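Local coordinates for enolase (PDB 3UGV), which probably catalyses a magnesium-dependent reaction of the enolase superfamily, as a member of the mandelate racemase/muconate lactonizing enzyme group, at residues R199-W213 and H237-W249. Numbering follows the deposited sequence.
Sequences RDDPAVDIETAEAVW and HRTRQIDDLGLEW
Helix 202-213 and helix segment 237-242 run roughly parallel, their axes 30° apart and 10.8 Å at closest approach, with P202 beside R238 and I206 beside I242. At the N-terminal end R238, its chain extended from CG to NE, carries its guanidinium to the loop before helix 202-213. NH1 and NH2 both donate to R199 O, the NH2 bond being 2.9 Å with an N-H...O angle of 153°. R199 O lies at the edge of the R238 guanidinium, close to its plane, while P202 CG sits over one face, 3.8 Å from R238 CZ. R238 NH1 also forms a longer salt bridge, 3.4 Å, to D205 OD2, and a water donates to D205 OD2 and accepts a weak hydrogen bond from R238 NH1. D205 OD1 in turn takes R199 N and R199 NH1, the latter at 2.7 Å, so the carboxylate joins both arginines and ties the loop to the first helical turn. Further along, I206 CG1 makes an apolar contact with I242 CG2 at 3.8 Å, and I206 CD1 lies against the amide oxygen of Q241. Beyond the I242-L245 type I turn, L245 CD1 packs on A209 CB at 3.9 Å; the W213 ring lies obliquely to L247 CD2, and W213 CH2 comes 3.2 Å from L245 O. W213 NE1 is hydrogen-bonded to T220 O. Helices 202-216 and 232-242 are successive outer helices of the (β/α)-barrel characteristic of this superfamily: A209 and W213 rest on strands 192-196 and 221-225 respectively, while chain 243-248 leads into strand 249-251, which ends at the magnesium ligand E251.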
loop_
_atom_site.group_PDB
_atom_site.type_symbol
_atom_site.label_atom_id
_atom_site.label_comp_id
_atom_site.label_asym_id
_atom_site.label_seq_id
_atom_site.Cartn_x
_atom_site.Cartn_y
_atom_site.Cartn_z
ATOM N N ARG F 199 15.612 27.523 -20.428
ATOM C CA ARG F 199 16.811 28.306 -20.680
ATOM C C ARG F 199 17.927 27.885 -19.726
ATOM O O ARG F 199 17.674 27.212 -18.733
ATOM C CB ARG F 199 16.503 29.792 -20.546
ATOM C CG ARG F 199 15.727 30.316 -21.738
ATOM C CD ARG F 199 15.000 31.602 -21.416
ATOM N NE ARG F 199 14.131 32.014 -22.517
ATOM C CZ ARG F 199 12.871 31.615 -22.678
ATOM N NH1 ARG F 199 12.313 30.779 -21.811
ATOM N NH2 ARG F 199 12.165 32.050 -23.713
ATOM N N ASP F 200 19.160 28.264 -20.035
ATOM C CA ASP F 200 20.280 27.999 -19.136
ATOM C C ASP F 200 20.076 28.652 -17.782
ATOM O O ASP F 200 20.361 28.054 -16.748
ATOM C CB ASP F 200 21.594 28.486 -19.746
ATOM C CG ASP F 200 22.052 27.616 -20.899
ATOM O OD1 ASP F 200 22.079 26.378 -20.727
ATOM O OD2 ASP F 200 22.372 28.166 -21.977
ATOM N N ASP F 201 19.606 29.891 -17.794
ATOM C CA ASP F 201 19.293 30.619 -16.568
ATOM C C ASP F 201 17.781 30.586 -16.330
ATOM O O ASP F 201 17.020 31.240 -17.045
ATOM C CB ASP F 201 19.768 32.071 -16.682
ATOM C CG ASP F 201 19.602 32.860 -15.378
ATOM O OD1 ASP F 201 19.107 32.307 -14.367
ATOM O OD2 ASP F 201 19.978 34.053 -15.372
ATOM N N PRO F 202 17.344 29.821 -15.323
ATOM C CA PRO F 202 15.939 29.702 -14.901
ATOM C C PRO F 202 15.277 31.064 -14.678
ATOM O O PRO F 202 14.080 31.227 -14.921
ATOM C CB PRO F 202 16.043 29.004 -13.552
ATOM C CG PRO F 202 17.355 28.345 -13.558
ATOM C CD PRO F 202 18.262 29.158 -14.388
ATOM N N ALA F 203 16.052 32.035 -14.209
ATOM C CA ALA F 203 15.509 33.352 -13.927
ATOM C C ALA F 203 14.960 33.939 -15.211
ATOM O O ALA F 203 14.008 34.701 -15.182
ATOM C CB ALA F 203 16.584 34.276 -13.338
ATOM N N VAL F 204 15.563 33.581 -16.341
ATOM C CA VAL F 204 15.133 34.142 -17.611
ATOM C C VAL F 204 13.840 33.480 -18.102
ATOM O O VAL F 204 13.036 34.108 -18.786
ATOM C CB VAL F 204 16.256 34.091 -18.666
ATOM C CG1 VAL F 204 15.822 34.784 -19.935
ATOM C CG2 VAL F 204 17.512 34.762 -18.124
ATOM N N ASP F 205 13.630 32.218 -17.745
ATOM C CA ASP F 205 12.358 31.550 -18.047
ATOM C C ASP F 205 11.216 32.311 -17.382
ATOM O O ASP F 205 10.185 32.583 -17.988
ATOM C CB ASP F 205 12.352 30.112 -17.509
ATOM C CG ASP F 205 13.013 29.123 -18.443
ATOM O OD1 ASP F 205 13.055 29.370 -19.664
ATOM O OD2 ASP F 205 13.479 28.077 -17.948
ATOM N N ILE F 206 11.413 32.638 -16.115
ATOM C CA ILE F 206 10.395 33.299 -15.319
ATOM C C ILE F 206 10.178 34.710 -15.858
ATOM O O ILE F 206 9.055 35.194 -15.964
ATOM C CB ILE F 206 10.840 33.342 -13.841
ATOM C CG1 ILE F 206 10.716 31.942 -13.227
ATOM C CG2 ILE F 206 10.045 34.383 -13.053
ATOM C CD1 ILE F 206 11.338 31.822 -11.871
ATOM N N GLU F 207 11.281 35.357 -16.199
ATOM C CA GLU F 207 11.265 36.675 -16.806
ATOM C C GLU F 207 10.403 36.645 -18.064
ATOM O O GLU F 207 9.596 37.548 -18.300
ATOM C CB GLU F 207 12.697 37.059 -17.156
ATOM C CG GLU F 207 12.940 38.512 -17.428
ATOM C CD GLU F 207 14.384 38.758 -17.842
ATOM O OE1 GLU F 207 15.299 38.219 -17.169
ATOM O OE2 GLU F 207 14.599 39.466 -18.852
ATOM N N THR F 208 10.572 35.593 -18.863
ATOM C CA THR F 208 9.764 35.410 -20.063
ATOM C C THR F 208 8.261 35.281 -19.772
ATOM O O THR F 208 7.444 35.933 -20.421
ATOM C CB THR F 208 10.253 34.211 -20.865
ATOM O OG1 THR F 208 11.608 34.435 -21.256
ATOM C CG2 THR F 208 9.411 34.030 -22.111
ATOM N N ALA F 209 7.903 34.440 -18.803
ATOM C CA ALA F 209 6.518 34.306 -18.375
ATOM C C ALA F 209 5.923 35.672 -17.998
ATOM O O ALA F 209 4.825 36.036 -18.449
ATOM C CB ALA F 209 6.418 33.323 -17.187
ATOM N N GLU F 210 6.653 36.427 -17.177
ATOM C CA GLU F 210 6.180 37.738 -16.715
ATOM C C GLU F 210 6.014 38.689 -17.889
ATOM O O GLU F 210 5.037 39.416 -17.955
ATOM C CB GLU F 210 7.124 38.341 -15.667
ATOM C CG GLU F 210 7.318 37.491 -14.391
ATOM C CD GLU F 210 6.072 37.422 -13.498
ATOM O OE1 GLU F 210 4.987 37.880 -13.927
ATOM O OE2 GLU F 210 6.181 36.909 -12.356
ATOM N N ALA F 211 6.951 38.657 -18.833
ATOM C CA ALA F 211 6.877 39.517 -20.016
ATOM C C ALA F 211 5.681 39.170 -20.911
ATOM O O ALA F 211 5.007 40.056 -21.448
ATOM C CB ALA F 211 8.175 39.440 -20.807
ATOM N N VAL F 212 5.419 37.877 -21.072
ATOM C CA VAL F 212 4.277 37.434 -21.861
ATOM C C VAL F 212 2.963 37.923 -21.247
ATOM O O VAL F 212 2.099 38.456 -21.933
ATOM C CB VAL F 212 4.242 35.889 -22.002
ATOM C CG1 VAL F 212 2.885 35.440 -22.483
ATOM C CG2 VAL F 212 5.342 35.400 -22.943
ATOM N N TRP F 213 2.819 37.736 -19.945
ATOM C CA TRP F 213 1.621 38.164 -19.248
ATOM C C TRP F 213 1.474 39.689 -19.224
ATOM O O TRP F 213 0.366 40.194 -19.278
ATOM C CB TRP F 213 1.619 37.604 -17.826
ATOM C CG TRP F 213 0.932 36.267 -17.707
ATOM C CD1 TRP F 213 -0.125 35.820 -18.448
ATOM C CD2 TRP F 213 1.253 35.206 -16.790
ATOM N NE1 TRP F 213 -0.487 34.554 -18.047
ATOM C CE2 TRP F 213 0.338 34.158 -17.027
ATOM C CE3 TRP F 213 2.215 35.048 -15.785
ATOM C CZ2 TRP F 213 0.360 32.966 -16.296
ATOM C CZ3 TRP F 213 2.233 33.865 -15.058
ATOM C CH2 TRP F 213 1.313 32.838 -15.323
ATOM N N HIS F 237 14.152 21.677 -8.486
ATOM C CA HIS F 237 14.469 23.077 -8.305
ATOM C C HIS F 237 13.641 23.993 -9.205
ATOM O O HIS F 237 13.082 24.997 -8.747
ATOM C CB HIS F 237 15.963 23.322 -8.548
ATOM C CG HIS F 237 16.844 22.718 -7.501
ATOM N ND1 HIS F 237 16.742 23.047 -6.166
ATOM C CD2 HIS F 237 17.839 21.805 -7.589
ATOM C CE1 HIS F 237 17.635 22.363 -5.476
ATOM N NE2 HIS F 237 18.312 21.601 -6.315
ATOM N N ARG F 238 13.554 23.654 -10.484
ATOM C CA ARG F 238 12.950 24.589 -11.422
ATOM C C ARG F 238 11.432 24.596 -11.388
ATOM O O ARG F 238 10.823 25.668 -11.488
ATOM C CB ARG F 238 13.454 24.366 -12.833
ATOM C CG ARG F 238 14.927 24.696 -13.035
ATOM C CD ARG F 238 15.269 24.242 -14.436
ATOM N NE ARG F 238 16.583 24.661 -14.885
ATOM C CZ ARG F 238 16.789 25.448 -15.932
ATOM N NH1 ARG F 238 15.760 25.924 -16.632
ATOM N NH2 ARG F 238 18.029 25.774 -16.262
ATOM N N THR F 239 10.812 23.423 -11.240
ATOM C CA THR F 239 9.355 23.411 -11.156
ATOM C C THR F 239 8.907 24.075 -9.851
ATOM O O THR F 239 7.894 24.744 -9.813
ATOM C CB THR F 239 8.725 22.009 -11.281
ATOM O OG1 THR F 239 9.152 21.197 -10.188
ATOM C CG2 THR F 239 9.077 21.347 -12.639
ATOM N N ARG F 240 9.664 23.887 -8.782
ATOM C CA ARG F 240 9.302 24.531 -7.538
ATOM C C ARG F 240 9.303 26.067 -7.716
ATOM O O ARG F 240 8.434 26.769 -7.191
ATOM C CB ARG F 240 10.249 24.097 -6.429
ATOM C CG ARG F 240 10.002 24.812 -5.114
ATOM C CD ARG F 240 11.090 24.473 -4.108
ATOM N NE ARG F 240 10.840 25.087 -2.815
ATOM C CZ ARG F 240 11.604 24.913 -1.744
ATOM N NH1 ARG F 240 12.675 24.126 -1.788
ATOM N NH2 ARG F 240 11.283 25.518 -0.620
ATOM N N GLN F 241 10.259 26.574 -8.485
ATOM C CA GLN F 241 10.408 28.013 -8.656
ATOM C C GLN F 241 9.208 28.606 -9.351
ATOM O O GLN F 241 8.897 29.769 -9.139
ATOM C CB GLN F 241 11.632 28.353 -9.495
ATOM C CG GLN F 241 12.955 28.263 -8.811
ATOM C CD GLN F 241 14.061 28.694 -9.752
ATOM O OE1 GLN F 241 13.912 29.678 -10.478
ATOM N NE2 GLN F 241 15.159 27.940 -9.773
ATOM N N ILE F 242 8.550 27.820 -10.198
ATOM C CA ILE F 242 7.413 28.336 -10.959
ATOM C C ILE F 242 6.053 27.885 -10.460
ATOM O O ILE F 242 5.018 28.239 -11.059
ATOM C CB ILE F 242 7.495 27.986 -12.455
ATOM C CG1 ILE F 242 7.647 26.479 -12.650
ATOM C CG2 ILE F 242 8.631 28.736 -13.132
ATOM C CD1 ILE F 242 7.713 26.088 -14.119
ATOM N N ASP F 243 6.042 27.119 -9.371
ATOM C CA ASP F 243 4.792 26.527 -8.897
ATOM C C ASP F 243 3.793 27.578 -8.415
ATOM O O ASP F 243 2.604 27.308 -8.331
ATOM C CB ASP F 243 5.049 25.500 -7.800
ATOM C CG ASP F 243 3.889 24.532 -7.633
ATOM O OD1 ASP F 243 3.212 24.253 -8.635
ATOM O OD2 ASP F 243 3.657 24.044 -6.512
ATOM N N ASP F 244 4.267 28.784 -8.119
ATOM C CA ASP F 244 3.351 29.844 -7.680
ATOM C C ASP F 244 3.087 30.944 -8.708
ATOM O O ASP F 244 2.448 31.945 -8.391
ATOM C CB ASP F 244 3.828 30.456 -6.364
ATOM C CG ASP F 244 3.829 29.450 -5.231
ATOM O OD1 ASP F 244 3.065 28.464 -5.320
ATOM O OD2 ASP F 244 4.591 29.638 -4.257
ATOM N N LEU F 245 3.572 30.758 -9.933
ATOM C CA LEU F 245 3.327 31.716 -11.007
ATOM C C LEU F 245 1.874 31.770 -11.463
ATOM O O LEU F 245 1.465 32.732 -12.104
ATOM C CB LEU F 245 4.175 31.383 -12.227
ATOM C CG LEU F 245 5.665 31.706 -12.240
ATOM C CD1 LEU F 245 6.149 31.604 -13.675
ATOM C CD2 LEU F 245 5.923 33.101 -11.680
ATOM N N GLY F 246 1.101 30.727 -11.189
ATOM C CA GLY F 246 -0.256 30.669 -11.714
ATOM C C GLY F 246 -0.358 30.087 -13.120
ATOM O O GLY F 246 -1.273 30.425 -13.862
ATOM N N LEU F 247 0.564 29.195 -13.485
ATOM C CA LEU F 247 0.526 28.534 -14.798
ATOM C C LEU F 247 -0.665 27.593 -14.912
ATOM O O LEU F 247 -1.153 27.074 -13.901
ATOM C CB LEU F 247 1.805 27.728 -15.027
ATOM C CG LEU F 247 3.100 28.520 -14.904
ATOM C CD1 LEU F 247 4.281 27.577 -14.901
ATOM C CD2 LEU F 247 3.189 29.554 -16.043
ATOM N N GLU F 248 -1.134 27.377 -16.138
ATOM C CA GLU F 248 -2.242 26.459 -16.385
ATOM C C GLU F 248 -1.770 25.017 -16.156
ATOM O O GLU F 248 -2.460 24.215 -15.541
ATOM C CB GLU F 248 -2.755 26.611 -17.809
ATOM C CG GLU F 248 -3.788 25.556 -18.223
ATOM C CD GLU F 248 -5.202 25.876 -17.767
ATOM O OE1 GLU F 248 -5.424 26.977 -17.207
ATOM O OE2 GLU F 248 -6.101 25.029 -17.989
ATOM N N TRP F 249 -0.577 24.697 -16.640
ATOM C CA TRP F 249 0.057 23.436 -16.280
ATOM C C TRP F 249 1.531 23.454 -16.593
ATOM O O TRP F 249 2.001 24.332 -17.315
ATOM C CB TRP F 249 -0.606 22.251 -16.985
ATOM C CG TRP F 249 -0.365 22.126 -18.480
ATOM C CD1 TRP F 249 0.842 21.988 -19.124
ATOM C CD2 TRP F 249 -1.369 22.038 -19.501
ATOM N NE1 TRP F 249 0.644 21.860 -20.483
ATOM C CE2 TRP F 249 -0.704 21.871 -20.735
ATOM C CE3 TRP F 249 -2.766 22.086 -19.490
ATOM C CZ2 TRP F 249 -1.391 21.767 -21.940
ATOM C CZ3 TRP F 249 -3.443 21.985 -20.690
ATOM C CH2 TRP F 249 -2.757 21.831 -21.896
HETATM O O HOH W 1 13.149 26.791 -15.429
#